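Local coordinates for Alr4995 protein (Nostoc sp., PDB 6LRF), which joins arginine dihydrolase and ornithine cyclodeaminase activities in one chain, so that arginine can probably be converted by way of ornithine to proline, at residues Thr250-Phe255 / Gly259-Cys264; Cys218-Val221 / Ile226-Met229; Tyr386-Arg391 / Gly406-Thr411. One frame throughout, in Å; residues are numbered along the deposited sequence.

Contact 1. Residues Thr250-Phe255 / Gly259-Cys264; sequences TPLTEF and GGAAKC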
loop_
_atom_site.group_PDB
_atom_site.type_symbol
_atom_site.label_atom_id
_atom_site.label_comp_id
_atom_site.label_asym_id
_atom_site.label_seq_id
_atom_site.Cartn_x
_atom_site.Cartn_y
_atom_site.Cartn_z
ATOM N N THR B 250 7.251 -48.208 18.855
ATOM C CA THR B 250 6.280 -48.605 19.873
ATOM C C THR B 250 5.440 -47.376 20.199
ATOM O O THR B 250 5.981 -46.313 20.516
ATOM C CB THR B 250 6.943 -49.185 21.174
ATOM O OG1 THR B 250 5.943 -49.387 22.187
ATOM C CG2 THR B 250 8.043 -48.259 21.719
ATOM N N PRO B 251 4.110 -47.507 20.098
ATOM C CA PRO B 251 3.242 -46.349 20.322
ATOM C C PRO B 251 3.398 -45.797 21.735
ATOM O O PRO B 251 3.400 -46.576 22.696
ATOM C CB PRO B 251 1.832 -46.913 20.096
ATOM C CG PRO B 251 1.955 -48.361 20.365
ATOM C CD PRO B 251 3.339 -48.746 19.901
ATOM N N LEU B 252 3.549 -44.473 21.838
ATOM C CA LEU B 252 3.691 -43.777 23.117
ATOM C C LEU B 252 2.864 -42.500 23.099
ATOM O O LEU B 252 3.214 -41.514 23.748
ATOM C CB LEU B 252 5.160 -43.442 23.405
ATOM C CG LEU B 252 6.119 -44.600 23.681
ATOM C CD1 LEU B 252 7.556 -44.173 23.420
ATOM C CD2 LEU B 252 5.962 -45.106 25.112
ATOM N N THR B 253 1.764 -42.529 22.350
ATOM C CA THR B 253 0.931 -41.341 22.140
ATOM C C THR B 253 0.353 -40.768 23.434
ATOM O O THR B 253 0.110 -39.566 23.529
ATOM C CB THR B 253 -0.241 -41.640 21.167
ATOM O OG1 THR B 253 -1.078 -42.674 21.711
ATOM C CG2 THR B 253 0.289 -42.071 19.792
ATOM N N GLU B 254 0.141 -41.621 24.431
ATOM C CA GLU B 254 -0.416 -41.165 25.706
ATOM C C GLU B 254 0.581 -40.303 26.482
ATOM O O GLU B 254 0.201 -39.534 27.367
ATOM C CB GLU B 254 -0.847 -42.362 26.559
ATOM C CG GLU B 254 -2.036 -42.085 27.457
ATOM C CD GLU B 254 -3.274 -41.662 26.673
ATOM O OE1 GLU B 254 -3.415 -42.062 25.491
ATOM O OE2 GLU B 254 -4.110 -40.924 27.244
ATOM N N PHE B 255 1.863 -40.431 26.160
ATOM C CA PHE B 255 2.856 -39.628 26.857
ATOM C C PHE B 255 3.208 -38.412 26.023
ATOM O O PHE B 255 3.683 -37.407 26.562
ATOM C CB PHE B 255 4.094 -40.462 27.198
ATOM C CG PHE B 255 3.823 -41.519 28.222
ATOM C CD1 PHE B 255 3.761 -41.194 29.571
ATOM C CD2 PHE B 255 3.585 -42.834 27.836
ATOM C CE1 PHE B 255 3.490 -42.173 30.529
ATOM C CE2 PHE B 255 3.309 -43.811 28.787
ATOM C CZ PHE B 255 3.264 -43.476 30.134
ATOM N N GLY B 259 4.009 -34.179 26.659
ATOM C CA GLY B 259 5.162 -33.598 25.999
ATOM C C GLY B 259 6.435 -34.424 26.092
ATOM O O GLY B 259 7.539 -33.870 25.996
ATOM N N GLY B 260 6.293 -35.738 26.269
ATOM C CA GLY B 260 7.441 -36.634 26.298
ATOM C C GLY B 260 7.223 -37.943 25.562
ATOM O O GLY B 260 6.092 -38.330 25.298
ATOM N N ALA B 261 8.308 -38.624 25.206
ATOM C CA ALA B 261 8.191 -39.931 24.555
ATOM C C ALA B 261 9.254 -40.895 25.083
ATOM O O ALA B 261 9.561 -40.894 26.278
ATOM C CB ALA B 261 8.294 -39.798 23.032
ATOM N N ALA B 262 9.816 -41.706 24.192
ATOM C CA ALA B 262 10.689 -42.807 24.605
ATOM C C ALA B 262 11.884 -42.330 25.438
ATOM O O ALA B 262 12.036 -42.735 26.588
ATOM C CB ALA B 262 11.167 -43.580 23.390
ATOM N N LYS B 263 12.713 -41.462 24.868
ATOM C CA LYS B 263 13.910 -40.994 25.557
ATOM C C LYS B 263 13.562 -40.306 26.890
ATOM O O LYS B 263 14.301 -40.444 27.866
ATOM C CB LYS B 263 14.701 -40.046 24.641
ATOM C CG LYS B 263 15.993 -39.463 25.222
ATOM C CD LYS B 263 17.122 -40.489 25.290
ATOM C CE LYS B 263 18.491 -39.820 25.130
ATOM N NZ LYS B 263 18.896 -39.733 23.700
ATOM N N CYS B 264 12.437 -39.584 26.935
ATOM C CA CYS B 264 12.018 -38.875 28.147
ATOM C C CYS B 264 11.694 -39.837 29.278
ATOM O O CYS B 264 11.866 -39.508 30.449
ATOM C CB CYS B 264 10.789 -37.997 27.878
ATOM S SG CYS B 264 11.137 -36.420 27.068
#

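Contact 2. Residues Cys218-Val221 / Ile226-Met229; sequences CNTV and IVIM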
loop_
_atom_site.group_PDB
_atom_site.type_symbol
_atom_site.label_atom_id
_atom_site.label_comp_id
_atom_site.label_asym_id
_atom_site.label_seq_id
_atom_site.Cartn_x
_atom_site.Cartn_y
_atom_site.Cartn_z
ATOM N N CYS B 218 13.281 -37.498 17.572
ATOM C CA CYS B 218 14.574 -37.259 18.203
ATOM C C CYS B 218 14.619 -37.807 19.616
ATOM O O CYS B 218 15.703 -38.035 20.177
ATOM C CB CYS B 218 14.886 -35.769 18.220
ATOM S SG CYS B 218 15.339 -35.167 16.603
ATOM N N ASN B 219 13.429 -38.007 20.179
ATOM C CA ASN B 219 13.261 -38.559 21.520
ATOM C C ASN B 219 13.398 -40.084 21.496
ATOM O O ASN B 219 12.468 -40.826 21.804
ATOM C CB ASN B 219 11.909 -38.142 22.085
ATOM C CG ASN B 219 11.936 -37.959 23.575
ATOM O OD1 ASN B 219 11.237 -38.671 24.313
ATOM N ND2 ASN B 219 12.748 -37.004 24.043
ATOM N N THR B 220 14.601 -40.523 21.152
ATOM C CA THR B 220 14.888 -41.902 20.820
ATOM C C THR B 220 15.874 -42.524 21.794
ATOM O O THR B 220 16.877 -41.894 22.161
ATOM C CB THR B 220 15.462 -41.991 19.401
ATOM O OG1 THR B 220 14.388 -41.918 18.460
ATOM C CG2 THR B 220 16.239 -43.286 19.196
ATOM N N VAL B 221 15.581 -43.752 22.218
ATOM C CA VAL B 221 16.511 -44.527 23.031
ATOM C C VAL B 221 17.449 -45.308 22.121
ATOM O O VAL B 221 17.012 -45.987 21.192
ATOM C CB VAL B 221 15.766 -45.472 23.981
ATOM C CG1 VAL B 221 16.748 -46.245 24.840
ATOM C CG2 VAL B 221 14.821 -44.671 24.861
ATOM N N ILE B 226 20.494 -50.507 18.170
ATOM C CA ILE B 226 19.046 -50.394 18.254
ATOM C C ILE B 226 18.643 -48.945 18.523
ATOM O O ILE B 226 19.284 -48.252 19.321
ATOM C CB ILE B 226 18.463 -51.277 19.366
ATOM C CG1 ILE B 226 19.092 -52.672 19.329
ATOM C CG2 ILE B 226 16.946 -51.314 19.279
ATOM C CD1 ILE B 226 19.104 -53.328 17.974
ATOM N N VAL B 227 17.596 -48.484 17.842
ATOM C CA VAL B 227 16.977 -47.214 18.193
ATOM C C VAL B 227 15.482 -47.413 18.390
ATOM O O VAL B 227 14.769 -47.833 17.481
ATOM C CB VAL B 227 17.249 -46.115 17.134
ATOM C CG1 VAL B 227 18.675 -45.617 17.272
ATOM C CG2 VAL B 227 16.990 -46.624 15.716
ATOM N N ILE B 228 15.024 -47.144 19.607
ATOM C CA ILE B 228 13.616 -47.274 19.949
ATOM C C ILE B 228 12.974 -45.898 19.984
ATOM O O ILE B 228 13.578 -44.932 20.468
ATOM C CB ILE B 228 13.418 -47.952 21.311
ATOM C CG1 ILE B 228 14.206 -49.261 21.376
ATOM C CG2 ILE B 228 11.943 -48.198 21.573
ATOM C CD1 ILE B 228 14.380 -49.793 22.791
HETATM N N MSE B 229 11.748 -45.808 19.485
HETATM C CA MSE B 229 11.065 -44.526 19.411
HETATM C C MSE B 229 9.578 -44.674 19.183
HETATM O O MSE B 229 9.075 -45.780 19.004
HETATM C CB MSE B 229 11.665 -43.688 18.291
HETATM C CG MSE B 229 11.981 -44.505 17.047
HETATM SE SE MSE B 229 12.440 -43.313 15.588
HETATM C CE MSE B 229 10.853 -42.182 15.696
#

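Contact 3. Residues Tyr386-Arg391 / Gly406-Thr411; sequences YPTEVR and GAIAIT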
loop_
_atom_site.group_PDB
_atom_site.type_symbol
_atom_site.label_atom_id
_atom_site.label_comp_id
_atom_site.label_asym_id
_atom_site.label_seq_id
_atom_site.Cartn_x
_atom_site.Cartn_y
_atom_site.Cartn_z
ATOM N N TYR B 386 27.434 6.656 16.685
ATOM C CA TYR B 386 27.482 7.440 17.925
ATOM C C TYR B 386 28.879 7.844 18.344
ATOM O O TYR B 386 29.835 7.114 18.071
ATOM C CB TYR B 386 26.816 6.655 19.054
ATOM C CG TYR B 386 25.364 6.441 18.775
ATOM C CD1 TYR B 386 24.469 7.504 18.842
ATOM C CD2 TYR B 386 24.886 5.188 18.407
ATOM C CE1 TYR B 386 23.134 7.327 18.565
ATOM C CE2 TYR B 386 23.547 4.998 18.131
ATOM C CZ TYR B 386 22.674 6.072 18.213
ATOM O OH TYR B 386 21.334 5.891 17.933
ATOM N N PRO B 387 29.005 9.007 19.025
ATOM C CA PRO B 387 30.304 9.483 19.523
ATOM C C PRO B 387 30.919 8.448 20.448
ATOM O O PRO B 387 30.238 7.949 21.345
ATOM C CB PRO B 387 29.961 10.769 20.294
ATOM C CG PRO B 387 28.606 11.147 19.856
ATOM C CD PRO B 387 27.903 9.874 19.480
ATOM N N THR B 388 32.193 8.147 20.215
ATOM C CA THR B 388 32.833 6.957 20.749
ATOM C C THR B 388 34.203 7.322 21.299
ATOM O O THR B 388 34.908 8.140 20.705
ATOM C CB THR B 388 32.966 5.865 19.650
ATOM O OG1 THR B 388 31.664 5.480 19.184
ATOM C CG2 THR B 388 33.715 4.615 20.158
ATOM N N GLU B 389 34.564 6.741 22.445
ATOM C CA GLU B 389 35.914 6.878 23.000
ATOM C C GLU B 389 36.555 5.494 23.119
ATOM O O GLU B 389 35.854 4.506 23.349
ATOM C CB GLU B 389 35.879 7.573 24.368
ATOM C CG GLU B 389 35.668 9.086 24.324
ATOM C CD GLU B 389 35.409 9.714 25.707
ATOM O OE1 GLU B 389 35.315 8.976 26.714
ATOM O OE2 GLU B 389 35.295 10.956 25.789
ATOM N N VAL B 390 37.876 5.422 22.941
ATOM C CA VAL B 390 38.618 4.167 23.091
ATOM C C VAL B 390 39.821 4.335 24.044
ATOM O O VAL B 390 40.415 5.410 24.117
ATOM C CB VAL B 390 39.094 3.645 21.724
ATOM C CG1 VAL B 390 37.893 3.411 20.804
ATOM C CG2 VAL B 390 40.019 4.645 21.067
ATOM N N ARG B 391 40.168 3.281 24.782
ATOM C CA ARG B 391 41.203 3.374 25.826
ATOM C C ARG B 391 42.538 2.843 25.308
ATOM O O ARG B 391 42.669 1.656 25.002
ATOM C CB ARG B 391 40.781 2.606 27.082
ATOM C CG ARG B 391 41.475 3.041 28.399
ATOM C CD ARG B 391 40.912 2.212 29.558
ATOM N NE ARG B 391 41.488 2.505 30.871
ATOM C CZ ARG B 391 42.451 1.783 31.447
ATOM N NH1 ARG B 391 42.978 0.744 30.817
ATOM N NH2 ARG B 391 42.901 2.105 32.652
ATOM N N GLY B 406 32.420 1.175 10.087
ATOM C CA GLY B 406 33.846 1.332 9.847
ATOM C C GLY B 406 34.663 0.523 10.834
ATOM O O GLY B 406 34.097 -0.152 11.709
ATOM N N ALA B 407 35.985 0.580 10.679
ATOM C CA ALA B 407 36.896 0.112 11.705
ATOM C C ALA B 407 37.504 1.324 12.401
ATOM O O ALA B 407 37.452 2.440 11.891
ATOM C CB ALA B 407 37.983 -0.778 11.102
ATOM N N ILE B 408 38.084 1.120 13.572
ATOM C CA ILE B 408 38.722 2.236 14.259
ATOM C C ILE B 408 40.231 2.037 14.246
ATOM O O ILE B 408 40.743 1.078 14.818
ATOM C CB ILE B 408 38.203 2.372 15.690
ATOM C CG1 ILE B 408 36.682 2.579 15.663
ATOM C CG2 ILE B 408 38.877 3.532 16.413
ATOM C CD1 ILE B 408 36.078 2.769 17.038
ATOM N N ALA B 409 40.933 2.938 13.562
ATOM C CA ALA B 409 42.382 2.860 13.439
ATOM C C ALA B 409 43.028 3.800 14.455
ATOM O O ALA B 409 42.544 4.898 14.702
ATOM C CB ALA B 409 42.824 3.208 12.014
ATOM N N ILE B 410 44.118 3.346 15.055
ATOM C CA ILE B 410 44.802 4.083 16.103
ATOM C C ILE B 410 46.201 4.340 15.612
ATOM O O ILE B 410 46.882 3.415 15.158
ATOM C CB ILE B 410 44.888 3.297 17.445
ATOM C CG1 ILE B 410 43.513 2.799 17.878
ATOM C CG2 ILE B 410 45.523 4.165 18.546
ATOM C CD1 ILE B 410 42.523 3.931 18.129
ATOM N N THR B 411 46.641 5.585 15.705
ATOM C CA THR B 411 48.011 5.887 15.351
ATOM C C THR B 411 48.621 6.943 16.296
ATOM O O THR B 411 47.912 7.766 16.896
ATOM C CB THR B 411 48.099 6.326 13.863
ATOM O OG1 THR B 411 49.454 6.663 13.540
ATOM C CG2 THR B 411 47.209 7.506 13.593
#

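Contact 1. Residues Thr250-Phe255 / Gly259-Cys264
Leu252 reaches across to Ala262 with a single branch. CD1 lies 3.4 Å from Ala262 N and 3.7 Å from Ala262 CB, so the methyl rests against both the backbone and the side chain of that alanine, and it brushes the carbonyl carbon of Ala261 as well. The first torsion of Leu252 sets CG anti to the carbonyl carbon (chi1 -68°), and the second then swings CD1 over to Ala262. Phe255 behaves differently: its CB stays close, 3.5 Å from Gly260 O, while the ring leads away from 259-264. What ties this residue across is its carbonyl. Gly260 N donates to Phe255 O at 3.1 Å, nearly straight at the hydrogen (165°), but from above the carbonyl plane, 36° out of it. This is one of the two bonds of a Schellman motif that ends helix 253-256, the other running from Gly259 N to Leu256 O, with Gly259 as the C-prime residue. At the positive phi of Gly259 a side chain would collide with the carbonyl oxygen of the residue before, and a glycine avoids it. Gly260 is also tightly placed, since a beta carbon on it would be crowded by Cys264 CB. The helix begins as a short turn, with Phe255 N bonded to Leu252 O at 3.0 Å. The Phe255 ring packs on Ala37 and Trp41 of helix 34-49 and meets the ring of Tyr15, while Glu254 forms a salt bridge to Arg36 of the same helix. The turn thus bears on helix 34-49, following strand 246-249 and leading towards strand 267-268.

Contact 2. Residues Cys218-Val221 / Ile226-Met229
The backbone N-H and C=O of Val221 and Ile228 exchange two hydrogen bonds, each donor lying in the acceptor's carbonyl plane. Ile228 N to Val221 O spans 2.8 Å and Val221 N to Ile228 O 2.9 Å; the second is the more bent at the hydrogen (145° against 163°). This makes an antiparallel hydrogen-bonded pair. Above one face of the Ile228 carbonyl lie Thr220, Val227 and the selenomethionine Met229; beyond the other lie the side chains of Val221 and Ile228, with Val221 CB and Ile228 CB 4.3 Å apart. Thr220 CA adds a C-H contact to Ile228 O at 3.3 Å, and Thr220 CG2 also comes close to that oxygen. This methyl, anti to the backbone N, rests 3.6 Å from Val227 CB. The other branch, Thr220 OG1, sits 3.3 Å from Met229 CB, and its hydrogen-bond partner is Ala217 O. Replacing Thr220 with an alanine removes both branches and would probably leave Ala217 O without this hydroxyl and open a gap beside Val227 and Met229. Asn219 is the centre of an inverse gamma turn; of its carboxamide, ND2 bonds to Asp170 O, and OD1 accepts from Cys264 N. The chain thus enters a hairpin whose strands, 221-223 and 226-229, join 246-249 in a three-stranded mixed sheet with 226-229 in the middle. Leu44, Ile47 and Leu48 of helix 34-49 pack against Ile228, and Leu48 against Val221, covering the face of the sheet that carries Val221 and Ile228.

Contact 3. Residues Tyr386-Arg391 / Gly406-Thr411
A seven-stranded mixed sheet brings Val390 of strand 388-392 against Ile408 and Ile410 of strand 407-413, although 395-400 and 416-422 separate these strands in sheet order. The two short segments lie 10.2 Å apart at their axes and cross at -49°, consistent with a strongly curved sheet, which lets side chains from non-adjacent strands face each other. Val390 is the middle of the contact, and its methyls divide the work. Its chi1 of -59° sets CG1 anti to the carbonyl carbon and leaves CG2 between the backbone N and the carbonyl carbon, from where Val390 CG2 touches Ile410 CD1 at 3.9 Å. These two side chains run alongside, pointing opposite ways. Val390 CG1 approaches Ile408 CD1 at 4.2 Å. Ile408 is extended at its end, and its CD1 lies near both Val390 and Thr388, alternate residues of the facing strand, with Thr388 CG2 at 4.3 Å from Ile408 CD1. Thr388 turns only its methyl to this cluster. Its OG1 donates to Tyr386 O over 2.7 Å, tilted 35° from the carbonyl plane, and so is satisfied within its own segment. Ile434 of strand 432-435 packs on Val390, Ile408 and Ile410 alike, and Ala419 of strand 416-422 on Val390 and Ile410. Glu389 instead points away, forming a salt bridge to Arg441. The chemistry between the two segments is therefore wholly aliphatic: buried methyl groups meet at ordinary packing distances, and the packing rests on shape and the exclusion of water, with Glu389 kept off this face.

Overall arrangement
Along the chain contact 2 comes first, then contact 1, then contact 3, each closing before the next opens. Contacts 1 and 2 have centres 10 Å apart and belong to the dimethylargininase-like GME region, packing around helix 34-49. They are joined directly: strand 246-249, which lies beside 226-229, leads into Thr250, whose N is probably bonded to Met229 O at 3.0 Å. Contact 3 lies in the first ArgZ-like C-terminal region, on the opposite side of the chain's centre, its centre about 56 and 54 Å from those of contacts 1 and 2. The separation is consistent with a bifunctional chain built of distinct regions, the GME part probably serving arginine hydrolysis.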